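Local coordinates for SPbeta prophage-derived uncharacterized protein YopT (Bacillus subtilis, PDB 2DLB), which is of unknown function and forms a homodimer whose two subunits share a continuous antiparallel beta sheet, at residues V43-A48 with E53-S58; N11-L16 with E63-E68. One frame throughout, in Å; residues are numbered along the deposited sequence.

The two contacts illustrate how strands of one chain may meet as paired neighbours or touch merely through side chains. Contact 1, within the beta hairpin of strands 42-46 and 52-69, is partly buried and covers 407 Å², held by backbone hydrogen bonds, apolar side chains and one salt bridge. Contact 2 joins a more distant part of strand 52-69 to strand 3-19 at the surface; it buries 71 Å² and rests on one carboxylate-hydroxyl bond. Their centres lie about 19 Å apart, yet packing of Phe45 on Leu12 brings them into touch. Both also reach the second subunit, where the sheet continues.

Contact 1. Residues V43-A48 with E53-S58; sequences VSFLKA and ENFKLS
Val43 and Phe55 face each other as a hydrogen-bonded pair of an antiparallel hairpin, and two residues further on Phe45 and Glu53 repeat the pattern. All four N-H groups and all four carbonyl oxygens of these two pairs are bonded across the contact. Val43 N donates to Phe55 O at 3.0 Å, and Phe55 N returns a bond of 2.8 Å to Val43 O. Phe45 N gives to Glu53 O, while Glu53 N gives to Phe45 O. Two of these acceptors receive a second, softer approach: the CA-H of Ser44 points to Glu53 O (CA to O 3.1 Å) and that of Asn54 to Val43 O.

On the face carrying Val43, Phe45, Phe55 and Glu53, the two phenyl rings meet rim to rim, with Phe45 CD1 3.8 Å from Phe55 CE2 and the ring planes steeply inclined at 73°, so neither covers the face of the other. Val43 crosses Phe55 at a slant, CG1 4.1 Å from Phe55 CB, and also nears Leu57 CD1. Beyond the rings Lys47, bent at chi3 (-68°), swings its NZ above the carboxylate plane of Glu53 and forms a salt bridge of 3.0 Å to OE1; Glu53 runs extended to meet it, with CG anti to the backbone N (chi1 -173°). On the opposite face Asn54 OD1 lies against Ser44 CB, and Ser44 also touches Val52.

Strand 3-19 covers Phe45 through Leu10, and Lys41 prolongs the hairpin pairing at Leu57. Along its other edge strand 42-46 pairs antiparallel with a strand of the second subunit, Val43 packing on Val43 of that chain, so the hairpin is part of a sheet that crosses the dimer interface.

Contact 2. Residues N11-L16 with E63-E68; sequences NLEIVL and EITNTE
Glu13 reaches across to Thr65 with one carboxylate oxygen, and this single meeting carries the contact. Thr65 OG1 donates to Glu13 OE2 at 2.7 Å, using the syn lone pair, on the side of the other oxygen. OE1 is further off, 3.6 Å from Thr65 OG1. A bend at chi2 (79°) turns the Glu13 carboxylate toward the threonine, and the side chains cross with Thr65 CB 3.2 Å from OE2.

Around this close spot the contact is loose. The nearest CA atoms, those of Glu13 and Thr65, stand 8.7 Å apart, no backbone hydrogen bond joins the segments, and Thr65 is exposed. Each segment instead pairs antiparallel with a strand of the second subunit, while Ile64 leans on Glu27 and Thr31 of helix 23-35 and Leu16 on Val30 of that helix.

With a neutral hydroxyl as its partner here, the Glu13 carboxylate gains a directional bond without an opposing charge, consistent with a glutamate that stays ionised. Within the two segments, the carboxylate of Glu63 is another negative charge, its OE2 6.7 Å from Glu13 OE1, and might raise the proton affinity of Glu13 slightly, an effect the hydroxyl donor would tend to offset.

Contact 1. Residues V43-A48 with E53-S58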
loop_
_atom_site.group_PDB
_atom_site.type_symbol
_atom_site.label_atom_id
_atom_site.label_comp_id
_atom_site.label_asym_id
_atom_site.label_seq_id
_atom_site.Cartn_x
_atom_site.Cartn_y
_atom_site.Cartn_z
ATOM N N VAL A 43 -2.135 -3.809 6.136
ATOM C CA VAL A 43 -1.130 -2.849 5.713
ATOM C C VAL A 43 -1.135 -1.685 6.698
ATOM O O VAL A 43 -2.162 -1.288 7.220
ATOM C CB VAL A 43 -1.386 -2.383 4.266
ATOM C CG1 VAL A 43 -2.730 -1.679 4.090
ATOM C CG2 VAL A 43 -0.225 -1.520 3.750
ATOM N N SER A 44 0.055 -1.155 6.957
ATOM C CA SER A 44 0.176 -0.009 7.841
ATOM C C SER A 44 0.961 1.092 7.178
ATOM O O SER A 44 1.869 0.845 6.374
ATOM C CB SER A 44 0.828 -0.441 9.152
ATOM O OG SER A 44 2.145 -0.636 9.246
ATOM N N PHE A 45 0.609 2.322 7.496
ATOM C CA PHE A 45 1.279 3.514 6.985
ATOM C C PHE A 45 1.920 4.281 8.140
ATOM O O PHE A 45 1.256 4.545 9.136
ATOM C CB PHE A 45 0.317 4.439 6.253
ATOM C CG PHE A 45 -0.144 3.842 4.943
ATOM C CD1 PHE A 45 -1.159 2.957 4.895
ATOM C CD2 PHE A 45 0.537 4.179 3.786
ATOM C CE1 PHE A 45 -1.529 2.376 3.700
ATOM C CE2 PHE A 45 0.146 3.608 2.597
ATOM C CZ PHE A 45 -0.875 2.709 2.535
ATOM N N LEU A 46 3.188 4.659 8.003
ATOM C CA LEU A 46 3.900 5.579 8.869
ATOM C C LEU A 46 3.633 6.977 8.303
ATOM O O LEU A 46 4.221 7.395 7.298
ATOM C CB LEU A 46 5.372 5.267 8.900
ATOM C CG LEU A 46 6.236 6.245 9.727
ATOM C CD1 LEU A 46 5.800 6.306 11.167
ATOM C CD2 LEU A 46 7.690 5.805 9.603
ATOM N N LYS A 47 2.677 7.694 8.913
ATOM C CA LYS A 47 2.192 8.964 8.397
ATOM C C LYS A 47 3.216 10.048 8.665
ATOM O O LYS A 47 4.185 9.880 9.410
ATOM C CB LYS A 47 0.815 9.233 9.020
ATOM C CG LYS A 47 -0.255 8.275 8.583
ATOM C CD LYS A 47 -1.630 8.371 9.202
ATOM C CE LYS A 47 -1.721 8.012 10.649
ATOM N NZ LYS A 47 -3.169 8.155 11.102
ATOM N N ALA A 48 3.004 11.181 8.012
ATOM C CA ALA A 48 3.943 12.298 8.090
ATOM C C ALA A 48 4.163 12.719 9.534
ATOM O O ALA A 48 5.290 13.122 9.859
ATOM C CB ALA A 48 3.473 13.481 7.269
ATOM N N GLU A 53 -0.915 3.977 11.141
ATOM C CA GLU A 53 -2.304 3.561 10.993
ATOM C C GLU A 53 -2.360 2.227 10.232
ATOM O O GLU A 53 -1.749 2.101 9.164
ATOM C CB GLU A 53 -3.136 4.616 10.296
ATOM C CG GLU A 53 -4.617 4.322 10.263
ATOM C CD GLU A 53 -5.519 5.408 9.729
ATOM O OE1 GLU A 53 -4.962 6.462 9.340
ATOM O OE2 GLU A 53 -6.754 5.170 9.676
ATOM N N ASN A 54 -3.141 1.280 10.768
ATOM C CA ASN A 54 -3.335 -0.029 10.176
ATOM C C ASN A 54 -4.682 -0.152 9.493
ATOM O O ASN A 54 -5.699 0.397 9.961
ATOM C CB ASN A 54 -3.285 -1.104 11.274
ATOM C CG ASN A 54 -2.025 -1.044 12.082
ATOM O OD1 ASN A 54 -0.963 -0.716 11.619
ATOM N ND2 ASN A 54 -2.207 -1.254 13.354
ATOM N N PHE A 55 -4.706 -0.847 8.382
ATOM C CA PHE A 55 -5.896 -1.081 7.591
ATOM C C PHE A 55 -6.024 -2.544 7.163
ATOM O O PHE A 55 -5.014 -3.199 6.873
ATOM C CB PHE A 55 -5.889 -0.284 6.282
ATOM C CG PHE A 55 -5.765 1.208 6.468
ATOM C CD1 PHE A 55 -6.927 1.946 6.630
ATOM C CD2 PHE A 55 -4.535 1.826 6.476
ATOM C CE1 PHE A 55 -6.824 3.288 6.824
ATOM C CE2 PHE A 55 -4.458 3.189 6.674
ATOM C CZ PHE A 55 -5.612 3.901 6.830
ATOM N N LYS A 56 -7.265 -3.020 7.093
ATOM C CA LYS A 56 -7.549 -4.286 6.470
ATOM C C LYS A 56 -7.207 -4.195 4.971
ATOM O O LYS A 56 -7.717 -3.320 4.284
ATOM C CB LYS A 56 -9.007 -4.701 6.663
ATOM C CG LYS A 56 -9.376 -5.995 5.969
ATOM C CD LYS A 56 -10.836 -6.393 6.190
ATOM C CE LYS A 56 -11.166 -7.652 5.365
ATOM N NZ LYS A 56 -12.526 -8.155 5.684
ATOM N N LEU A 57 -6.405 -5.147 4.504
ATOM C CA LEU A 57 -6.018 -5.260 3.107
ATOM C C LEU A 57 -6.764 -6.411 2.467
ATOM O O LEU A 57 -6.621 -7.552 2.956
ATOM C CB LEU A 57 -4.508 -5.498 3.035
ATOM C CG LEU A 57 -3.850 -5.570 1.698
ATOM C CD1 LEU A 57 -4.054 -4.271 0.913
ATOM C CD2 LEU A 57 -2.363 -5.869 1.881
ATOM N N SER A 58 -7.552 -6.104 1.446
ATOM C CA SER A 58 -8.421 -6.985 0.696
ATOM C C SER A 58 -7.782 -7.621 -0.532
ATOM O O SER A 58 -8.164 -8.731 -0.944
ATOM C CB SER A 58 -9.672 -6.206 0.222
ATOM O OG SER A 58 -9.337 -4.909 -0.239
#

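Contact 2. Residues N11-L16 with E63-E68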
loop_
_atom_site.group_PDB
_atom_site.type_symbol
_atom_site.label_atom_id
_atom_site.label_comp_id
_atom_site.label_asym_id
_atom_site.label_seq_id
_atom_site.Cartn_x
_atom_site.Cartn_y
_atom_site.Cartn_z
ATOM N N ASN A 11 -2.915 3.370 -4.863
ATOM C CA ASN A 11 -1.833 3.147 -5.810
ATOM C C ASN A 11 -0.583 3.764 -5.253
ATOM O O ASN A 11 -0.440 4.968 -5.180
ATOM C CB ASN A 11 -2.212 3.795 -7.147
ATOM C CG ASN A 11 -3.575 3.307 -7.632
ATOM O OD1 ASN A 11 -4.460 4.116 -7.897
ATOM N ND2 ASN A 11 -3.687 1.990 -7.723
ATOM N N LEU A 12 0.304 2.903 -4.809
ATOM C CA LEU A 12 1.531 3.272 -4.174
ATOM C C LEU A 12 2.716 3.039 -5.113
ATOM O O LEU A 12 2.691 2.148 -5.928
ATOM C CB LEU A 12 1.794 2.399 -2.946
ATOM C CG LEU A 12 0.621 2.265 -1.963
ATOM C CD1 LEU A 12 1.089 1.472 -0.743
ATOM C CD2 LEU A 12 0.034 3.582 -1.573
ATOM N N GLU A 13 3.770 3.824 -4.948
ATOM C CA GLU A 13 5.051 3.553 -5.544
ATOM C C GLU A 13 6.073 3.463 -4.404
ATOM O O GLU A 13 6.163 4.357 -3.563
ATOM C CB GLU A 13 5.459 4.634 -6.561
ATOM C CG GLU A 13 6.571 4.129 -7.466
ATOM C CD GLU A 13 6.092 3.211 -8.570
ATOM O OE1 GLU A 13 4.893 3.066 -8.864
ATOM O OE2 GLU A 13 6.991 2.575 -9.190
ATOM N N ILE A 14 6.819 2.386 -4.356
ATOM C CA ILE A 14 7.846 2.126 -3.344
ATOM C C ILE A 14 9.203 2.011 -4.038
ATOM O O ILE A 14 9.307 1.829 -5.265
ATOM C CB ILE A 14 7.585 0.885 -2.500
ATOM C CG1 ILE A 14 7.554 -0.401 -3.303
ATOM C CG2 ILE A 14 6.259 1.058 -1.723
ATOM C CD1 ILE A 14 7.936 -1.642 -2.515
ATOM N N VAL A 15 10.259 2.176 -3.245
ATOM C CA VAL A 15 11.639 2.125 -3.703
ATOM C C VAL A 15 12.334 1.022 -2.934
ATOM O O VAL A 15 12.253 1.024 -1.701
ATOM C CB VAL A 15 12.312 3.533 -3.646
ATOM C CG1 VAL A 15 12.482 4.129 -2.275
ATOM C CG2 VAL A 15 13.704 3.514 -4.335
ATOM N N LEU A 16 12.972 0.073 -3.643
ATOM C CA LEU A 16 13.687 -1.055 -3.041
ATOM C C LEU A 16 15.044 -1.178 -3.738
ATOM O O LEU A 16 15.074 -1.317 -4.979
ATOM C CB LEU A 16 13.069 -2.411 -3.210
ATOM C CG LEU A 16 12.193 -3.104 -2.202
ATOM C CD1 LEU A 16 11.736 -4.427 -2.822
ATOM C CD2 LEU A 16 12.882 -3.300 -0.854
ATOM N N GLU A 63 3.684 -4.402 -9.763
ATOM C CA GLU A 63 4.516 -4.523 -10.980
ATOM C C GLU A 63 5.751 -3.659 -10.781
ATOM O O GLU A 63 5.640 -2.553 -10.245
ATOM C CB GLU A 63 3.742 -4.130 -12.216
ATOM C CG GLU A 63 3.452 -2.681 -12.323
ATOM C CD GLU A 63 2.892 -2.169 -13.639
ATOM O OE1 GLU A 63 2.810 -2.965 -14.621
ATOM O OE2 GLU A 63 2.548 -0.946 -13.641
ATOM N N ILE A 64 6.915 -4.127 -11.230
ATOM C CA ILE A 64 8.086 -3.299 -11.220
ATOM C C ILE A 64 7.931 -2.226 -12.311
ATOM O O ILE A 64 7.537 -2.568 -13.424
ATOM C CB ILE A 64 9.359 -4.147 -11.399
ATOM C CG1 ILE A 64 9.538 -5.175 -10.266
ATOM C CG2 ILE A 64 10.593 -3.252 -11.539
ATOM C CD1 ILE A 64 10.709 -6.112 -10.352
ATOM N N THR A 65 8.220 -0.980 -11.973
ATOM C CA THR A 65 8.161 0.158 -12.873
ATOM C C THR A 65 9.497 0.478 -13.521
ATOM O O THR A 65 9.610 0.631 -14.735
ATOM C CB THR A 65 7.664 1.408 -12.104
ATOM O OG1 THR A 65 6.463 1.077 -11.362
ATOM C CG2 THR A 65 7.382 2.510 -13.091
ATOM N N ASN A 66 10.579 0.543 -12.731
ATOM C CA ASN A 66 11.889 0.897 -13.132
ATOM C C ASN A 66 12.916 0.011 -12.380
ATOM O O ASN A 66 12.731 -0.270 -11.183
ATOM C CB ASN A 66 12.304 2.319 -12.741
ATOM C CG ASN A 66 11.339 3.399 -13.067
ATOM O OD1 ASN A 66 10.983 4.292 -12.314
ATOM N ND2 ASN A 66 10.836 3.361 -14.273
ATOM N N THR A 67 14.001 -0.307 -13.078
ATOM C CA THR A 67 15.190 -0.893 -12.474
ATOM C C THR A 67 16.398 -0.153 -12.998
ATOM O O THR A 67 16.582 -0.040 -14.228
ATOM C CB THR A 67 15.317 -2.378 -12.815
ATOM O OG1 THR A 67 14.119 -3.037 -12.391
ATOM C CG2 THR A 67 16.505 -3.061 -12.124
ATOM N N GLU A 68 17.209 0.412 -12.114
ATOM C CA GLU A 68 18.279 1.320 -12.511
ATOM C C GLU A 68 19.561 0.994 -11.745
ATOM O O GLU A 68 19.582 0.947 -10.531
ATOM C CB GLU A 68 17.840 2.762 -12.242
ATOM C CG GLU A 68 16.513 3.110 -12.938
ATOM C CD GLU A 68 15.916 4.451 -12.762
ATOM O OE1 GLU A 68 16.578 5.331 -12.176
ATOM O OE2 GLU A 68 14.763 4.701 -13.185
#